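Local coordinates for protein acyl-coenzyme A oxidase acox-1.1 (Caenorhabditis elegans, PDB 5K3H) that catalyses the FAD-dependent desaturation of acyl-CoA to 2-enoyl-CoA, with oxygen reduced to hydrogen peroxide, in the first step of peroxisomal beta-oxidation, at residues P221-D224 against K229-P232; I260-L265 against T270-D275. All blocks are in the same frame, centred on the assembly; numbering follows the deposited sequence.

Contact 1 of 2, residues P221-D224 against K229-P232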
ATOM      1  N   PRO B 221     -10.841  33.987 -13.551  1.00 30.59           N
ATOM      2  CA  PRO B 221      -9.417  34.343 -13.531  1.00 30.77           C
ATOM      3  C   PRO B 221      -8.894  34.357 -12.114  1.00 30.59           C
ATOM      4  O   PRO B 221      -9.533  34.898 -11.203  1.00 30.88           O
ATOM      5  CB  PRO B 221      -9.372  35.743 -14.151  1.00 30.43           C
ATOM      6  CG  PRO B 221     -10.735  36.274 -14.029  1.00 30.62           C
ATOM      7  CD  PRO B 221     -11.699  35.119 -13.953  1.00 30.57           C
ATOM      8  N   LEU B 222      -7.711  33.776 -11.941  1.00 27.51           N
ATOM      9  CA  LEU B 222      -7.095  33.606 -10.632  1.00 29.12           C
ATOM     10  C   LEU B 222      -5.875  34.478 -10.419  1.00 29.82           C
ATOM     11  O   LEU B 222      -5.674  34.979  -9.316  1.00 31.54           O
ATOM     12  CB  LEU B 222      -6.673  32.144 -10.432  1.00 28.92           C
ATOM     13  CG  LEU B 222      -7.724  31.087 -10.713  1.00 29.51           C
ATOM     14  CD1 LEU B 222      -7.069  29.704 -10.643  1.00 30.54           C
ATOM     15  CD2 LEU B 222      -8.870  31.257  -9.732  1.00 29.62           C
ATOM     16  N   ARG B 223      -5.033  34.616 -11.437  1.00 31.19           N
ATOM     17  CA  ARG B 223      -3.784  35.356 -11.363  1.00 31.41           C
ATOM     18  C   ARG B 223      -3.663  36.262 -12.578  1.00 31.22           C
ATOM     19  O   ARG B 223      -4.219  35.984 -13.645  1.00 28.53           O
ATOM     20  CB  ARG B 223      -2.568  34.421 -11.302  1.00 32.21           C
ATOM     21  CG  ARG B 223      -2.496  33.565 -10.053  1.00 32.51           C
ATOM     22  CD  ARG B 223      -1.456  32.461 -10.214  1.00 31.35           C
ATOM     23  NE  ARG B 223      -1.319  31.633  -9.017  1.00 31.62           N
ATOM     24  CZ  ARG B 223      -0.433  31.839  -8.047  1.00 32.00           C
ATOM     25  NH1 ARG B 223       0.424  32.853  -8.132  1.00 33.13           N
ATOM     26  NH2 ARG B 223      -0.397  31.022  -6.997  1.00 30.60           N
ATOM     27  N   ASP B 224      -2.960  37.374 -12.387  1.00 35.06           N
ATOM     28  CA  ASP B 224      -2.697  38.301 -13.478  1.00 36.29           C
ATOM     29  C   ASP B 224      -1.895  37.625 -14.583  1.00 36.43           C
ATOM     30  O   ASP B 224      -0.905  36.944 -14.316  1.00 37.05           O
ATOM     31  CB  ASP B 224      -1.951  39.513 -12.948  1.00 38.46           C
ATOM     32  CG  ASP B 224      -1.656  40.519 -14.030  1.00 38.15           C
ATOM     33  OD1 ASP B 224      -0.495  40.556 -14.522  1.00 39.06           O
ATOM     34  OD2 ASP B 224      -2.600  41.260 -14.387  1.00 38.45           O
ATOM     35  N   LYS B 229       0.602  37.154 -10.405  1.00 34.62           N
ATOM     36  CA  LYS B 229       0.317  37.233  -8.980  1.00 36.61           C
ATOM     37  C   LYS B 229      -1.188  37.065  -8.739  1.00 34.60           C
ATOM     38  O   LYS B 229      -2.001  37.280  -9.655  1.00 33.88           O
ATOM     39  CB  LYS B 229       0.791  38.572  -8.419  1.00 41.64           C
ATOM     40  CG  LYS B 229       2.286  38.766  -8.488  1.00 45.15           C
ATOM     41  CD  LYS B 229       2.654  40.215  -8.203  1.00 52.54           C
ATOM     42  CE  LYS B 229       4.166  40.422  -8.279  1.00 55.48           C
ATOM     43  NZ  LYS B 229       4.610  41.800  -7.902  1.00 56.60           N
ATOM     44  N   PRO B 230      -1.603  36.660  -7.539  1.00 32.71           N
ATOM     45  CA  PRO B 230      -3.038  36.440  -7.294  1.00 32.07           C
ATOM     46  C   PRO B 230      -3.833  37.731  -7.411  1.00 32.51           C
ATOM     47  O   PRO B 230      -3.469  38.744  -6.818  1.00 32.88           O
ATOM     48  CB  PRO B 230      -3.069  35.897  -5.859  1.00 31.83           C
ATOM     49  CG  PRO B 230      -1.709  35.293  -5.650  1.00 32.25           C
ATOM     50  CD  PRO B 230      -0.753  36.109  -6.471  1.00 32.78           C
ATOM     51  N   LEU B 231      -4.961  37.675  -8.133  1.00 31.07           N
ATOM     52  CA  LEU B 231      -5.832  38.835  -8.301  1.00 29.58           C
ATOM     53  C   LEU B 231      -6.505  39.221  -6.976  1.00 28.34           C
ATOM     54  O   LEU B 231      -6.602  38.404  -6.059  1.00 26.76           O
ATOM     55  CB  LEU B 231      -6.883  38.564  -9.379  1.00 30.21           C
ATOM     56  CG  LEU B 231      -6.334  38.414 -10.805  1.00 29.74           C
ATOM     57  CD1 LEU B 231      -7.399  38.014 -11.813  1.00 29.48           C
ATOM     58  CD2 LEU B 231      -5.641  39.703 -11.243  1.00 29.81           C
ATOM     59  N   PRO B 232      -6.938  40.481  -6.830  1.00 29.05           N
ATOM     60  CA  PRO B 232      -7.502  40.910  -5.538  1.00 28.75           C
ATOM     61  C   PRO B 232      -8.717  40.087  -5.134  1.00 27.98           C
ATOM     62  O   PRO B 232      -9.609  39.820  -5.939  1.00 27.81           O
ATOM     63  CB  PRO B 232      -7.858  42.385  -5.777  1.00 28.51           C
ATOM     64  CG  PRO B 232      -6.961  42.807  -6.853  1.00 29.03           C
ATOM     65  CD  PRO B 232      -6.834  41.619  -7.764  1.00 28.77           C
TER
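Two backbone hydrogen bonds join L222 and D224 to L231 and K229. The amide N of L231 donates to the carbonyl O of L222 over 3.0 Å, a bond almost straight at 175°. D224 N donates to K229 O over 2.9 Å, lying in the plane of that carbonyl with an angle of 159° at the hydrogen. Together they bracket R223 and P230, whose CA atoms are 4.3 Å apart, and identify a single antiparallel bridge with these two as its non-hydrogen-bonded pair. K229 O also receives a CA-H...O contact from R223 CA at 3.1 Å.

The apolar part belongs to L231, whose CB points at the facing segment. Its two methyl branches diverge: CD1 meets P221 CB at 3.8 Å, while CD2 lies 3.7 Å from D224 N. Between them CG rests against the carbonyl carbon of R223, so the fork follows the facing backbone.

The polar ends of R223 and D224 find their partners beyond the two segments. R223 CG lies anti to its carbonyl carbon (chi1 -65°), and the chain then runs extended alongside P230, bringing P230 CG over one face of the guanidinium and NH1 within 3.8 Å of P230 CD. NH1 bonds to H228 O and NH2 to G194 O, and a weak bond links NH1 to D653 O of the second subunit. D224 OD1 accepts hydrogen bonds from the amide N of K226 and of T227, the former closing an Asx turn.

Chemically, a proline suits this bridge: at a non-hydrogen-bonded position its missing N-H costs no bond to the facing segment. The buried guanidinium is held by backbone carbonyls, whose dipoles would probably help to stabilise its charge where the connection between strands 211-221 and 234-238 doubles back.

Contact 2 of 2, residues I260-L265 against T270-D275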
ATOM      1  N   ILE B 260     -17.028  38.601 -11.053  1.00 28.21           N
ATOM      2  CA  ILE B 260     -16.801  38.211 -12.446  1.00 28.43           C
ATOM      3  C   ILE B 260     -18.050  38.572 -13.255  1.00 29.60           C
ATOM      4  O   ILE B 260     -19.160  38.655 -12.687  1.00 29.42           O
ATOM      5  CB  ILE B 260     -16.434  36.716 -12.571  1.00 27.59           C
ATOM      6  CG1 ILE B 260     -17.573  35.812 -12.097  1.00 27.41           C
ATOM      7  CG2 ILE B 260     -15.167  36.394 -11.793  1.00 27.21           C
ATOM      8  CD1 ILE B 260     -17.266  34.331 -12.230  1.00 27.21           C
ATOM      9  N   PRO B 261     -17.917  38.826 -14.564  1.00 29.15           N
ATOM     10  CA  PRO B 261     -19.087  39.190 -15.378  1.00 29.97           C
ATOM     11  C   PRO B 261     -20.150  38.100 -15.397  1.00 30.45           C
ATOM     12  O   PRO B 261     -19.879  36.923 -15.166  1.00 31.06           O
ATOM     13  CB  PRO B 261     -18.497  39.403 -16.778  1.00 29.60           C
ATOM     14  CG  PRO B 261     -17.039  39.691 -16.547  1.00 29.60           C
ATOM     15  CD  PRO B 261     -16.646  38.981 -15.297  1.00 29.17           C
ATOM     16  N   ARG B 262     -21.382  38.515 -15.700  1.00 29.95           N
ATOM     17  CA  ARG B 262     -22.472  37.562 -15.848  1.00 31.41           C
ATOM     18  C   ARG B 262     -22.119  36.446 -16.822  1.00 32.59           C
ATOM     19  O   ARG B 262     -22.450  35.274 -16.588  1.00 32.84           O
ATOM     20  CB  ARG B 262     -23.743  38.266 -16.335  1.00 32.10           C
ATOM     21  CG  ARG B 262     -24.967  37.357 -16.304  1.00 32.39           C
ATOM     22  CD  ARG B 262     -26.189  37.921 -16.969  1.00 32.61           C
ATOM     23  NE  ARG B 262     -26.231  37.685 -18.411  1.00 33.99           N
ATOM     24  CZ  ARG B 262     -25.858  38.567 -19.332  1.00 33.78           C
ATOM     25  NH1 ARG B 262     -25.416  39.767 -18.963  1.00 36.20           N
ATOM     26  NH2 ARG B 262     -25.948  38.257 -20.620  1.00 33.65           N
ATOM     27  N   THR B 263     -21.449  36.787 -17.925  1.00 34.92           N
ATOM     28  CA  THR B 263     -21.184  35.826 -18.990  1.00 35.20           C
ATOM     29  C   THR B 263     -20.020  34.886 -18.686  1.00 33.64           C
ATOM     30  O   THR B 263     -19.696  34.047 -19.536  1.00 33.80           O
ATOM     31  CB  THR B 263     -20.916  36.565 -20.304  1.00 36.90           C
ATOM     32  OG1 THR B 263     -19.898  37.551 -20.086  1.00 40.23           O
ATOM     33  CG2 THR B 263     -22.184  37.240 -20.821  1.00 36.91           C
ATOM     34  N   ASN B 264     -19.398  34.982 -17.497  1.00 33.74           N
ATOM     35  CA  ASN B 264     -18.463  33.948 -17.052  1.00 32.44           C
ATOM     36  C   ASN B 264     -19.164  32.714 -16.504  1.00 31.08           C
ATOM     37  O   ASN B 264     -18.489  31.709 -16.277  1.00 30.51           O
ATOM     38  CB  ASN B 264     -17.489  34.472 -15.996  1.00 33.11           C
ATOM     39  CG  ASN B 264     -16.354  35.285 -16.588  1.00 33.21           C
ATOM     40  OD1 ASN B 264     -16.546  36.047 -17.525  1.00 32.74           O
ATOM     41  ND2 ASN B 264     -15.159  35.118 -16.040  1.00 32.59           N
ATOM     42  N   LEU B 265     -20.474  32.778 -16.253  1.00 31.51           N
ATOM     43  CA  LEU B 265     -21.268  31.574 -16.063  1.00 31.79           C
ATOM     44  C   LEU B 265     -21.264  30.775 -17.359  1.00 33.24           C
ATOM     45  O   LEU B 265     -21.625  31.304 -18.414  1.00 32.35           O
ATOM     46  CB  LEU B 265     -22.706  31.936 -15.672  1.00 31.41           C
ATOM     47  CG  LEU B 265     -23.761  30.811 -15.733  1.00 30.21           C
ATOM     48  CD1 LEU B 265     -23.574  29.803 -14.602  1.00 30.59           C
ATOM     49  CD2 LEU B 265     -25.191  31.335 -15.737  1.00 29.86           C
ATOM     50  N   THR B 270     -27.514  26.171 -19.524  1.00 41.59           N
ATOM     51  CA  THR B 270     -28.216  27.017 -18.576  1.00 40.14           C
ATOM     52  C   THR B 270     -28.004  28.475 -18.947  1.00 38.55           C
ATOM     53  O   THR B 270     -26.902  28.862 -19.329  1.00 38.53           O
ATOM     54  CB  THR B 270     -27.695  26.752 -17.145  1.00 41.08           C
ATOM     55  OG1 THR B 270     -27.961  25.395 -16.753  1.00 41.42           O
ATOM     56  CG2 THR B 270     -28.246  27.732 -16.156  1.00 42.49           C
ATOM     57  N   LYS B 271     -29.055  29.284 -18.857  1.00 38.37           N
ATOM     58  CA  LYS B 271     -28.931  30.715 -19.097  1.00 40.12           C
ATOM     59  C   LYS B 271     -29.376  31.494 -17.871  1.00 37.26           C
ATOM     60  O   LYS B 271     -30.318  31.093 -17.176  1.00 35.03           O
ATOM     61  CB  LYS B 271     -29.730  31.191 -20.340  1.00 42.68           C
ATOM     62  CG  LYS B 271     -29.081  30.854 -21.689  1.00 47.06           C
ATOM     63  CD  LYS B 271     -29.166  29.365 -22.046  1.00 50.65           C
ATOM     64  CE  LYS B 271     -28.477  29.075 -23.378  1.00 51.86           C
ATOM     65  NZ  LYS B 271     -28.641  27.649 -23.785  1.00 53.19           N
ATOM     66  N   VAL B 272     -28.666  32.592 -17.608  1.00 32.97           N
ATOM     67  CA  VAL B 272     -29.106  33.629 -16.683  1.00 32.73           C
ATOM     68  C   VAL B 272     -29.012  34.946 -17.439  1.00 33.06           C
ATOM     69  O   VAL B 272     -27.912  35.363 -17.832  1.00 32.22           O
ATOM     70  CB  VAL B 272     -28.268  33.670 -15.388  1.00 32.65           C
ATOM     71  CG1 VAL B 272     -28.539  34.938 -14.592  1.00 31.06           C
ATOM     72  CG2 VAL B 272     -28.559  32.444 -14.527  1.00 32.41           C
ATOM     73  N   GLU B 273     -30.160  35.599 -17.641  1.00 31.27           N
ATOM     74  CA  GLU B 273     -30.221  36.845 -18.392  1.00 33.02           C
ATOM     75  C   GLU B 273     -29.807  37.993 -17.490  1.00 32.33           C
ATOM     76  O   GLU B 273     -29.660  37.833 -16.276  1.00 32.75           O
ATOM     77  CB  GLU B 273     -31.612  37.037 -18.998  1.00 35.82           C
ATOM     78  CG  GLU B 273     -32.052  35.764 -19.717  1.00 40.02           C
ATOM     79  CD  GLU B 273     -33.316  35.914 -20.540  1.00 44.56           C
ATOM     80  OE1 GLU B 273     -34.319  36.433 -20.000  1.00 46.72           O
ATOM     81  OE2 GLU B 273     -33.321  35.493 -21.720  1.00 46.59           O
ATOM     82  N   ALA B 274     -29.552  39.154 -18.113  1.00 35.29           N
ATOM     83  CA  ALA B 274     -29.103  40.329 -17.366  1.00 34.62           C
ATOM     84  C   ALA B 274     -30.038  40.690 -16.222  1.00 32.12           C
ATOM     85  O   ALA B 274     -29.587  41.137 -15.164  1.00 32.65           O
ATOM     86  CB  ALA B 274     -28.967  41.521 -18.309  1.00 34.82           C
ATOM     87  N   ASP B 275     -31.344  40.514 -16.412  1.00 32.94           N
ATOM     88  CA  ASP B 275     -32.293  40.764 -15.332  1.00 33.31           C
ATOM     89  C   ASP B 275     -32.262  39.685 -14.241  1.00 32.66           C
ATOM     90  O   ASP B 275     -33.052  39.772 -13.294  1.00 31.31           O
ATOM     91  CB  ASP B 275     -33.696  41.019 -15.898  1.00 34.16           C
ATOM     92  CG  ASP B 275     -34.304  39.823 -16.576  1.00 35.53           C
ATOM     93  OD1 ASP B 275     -33.712  38.720 -16.602  1.00 36.65           O
ATOM     94  OD2 ASP B 275     -35.418  40.005 -17.101  1.00 35.79           O
TER
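R262 reaches V272 through NE, which donates to the carbonyl O at 2.9 Å. The bond is bent, 132° at the hydrogen, yet the acceptor stays close to the guanidinium plane. A274 N lies 3.6 Å above one face of this flat group, offset toward its rim, with T263 CG2 over the opposite face. A kink at chi3 (85°) turns the guanidinium at the end of an otherwise extended chain, and CD approaches E273 O at 3.5 Å. The second touch is apolar: L265 CD2 meets V272 CG2 at 3.7 Å, the two side chains crossing at about a right angle. With an alanine in place of R262, V272 O would probably lose its only hydrogen bond from the facing segment, and a gap would be likely to open beside A274.

Behind this shell, the bonds from N264 N to P261 O and from L265 N to R262 O fix a 3-10 turn, while the side chain of Q132 binds the carbonyls of T263 and L265. F176 packs against both R262 and L265. Beyond the second segment, Y278 touches V272, and Y169 OH bonds to A274 O. The result is a short 3-10 turn ending strand 258-261, packed against the small antiparallel pair 271-272/278-279, within the beta domain of the acyl-CoA oxidase fold.

In the fold
Contacts 1 and 2 follow one another along the chain, with centres 21 Å apart, yet their first segments meet directly. P221 CD packs 4.0 Å from N264 ND2 and 4.3 Å from I260 CG2, and N264 ND2 also bonds to M219 O on strand 211-221, which leads into contact 1. Contact 1 lies close to the FAD-binding residues and contact 2 somewhat farther off: the side chain of L222 is about 7 Å from that of FAD-binding A150, and the side chain of L265 about 11 Å from that of FAD-binding Y149. The FAD site is shared across the homodimer. Contact 1 touches the second subunit through R223 and P230, whereas the other subunit of the dimer does not touch contact 2.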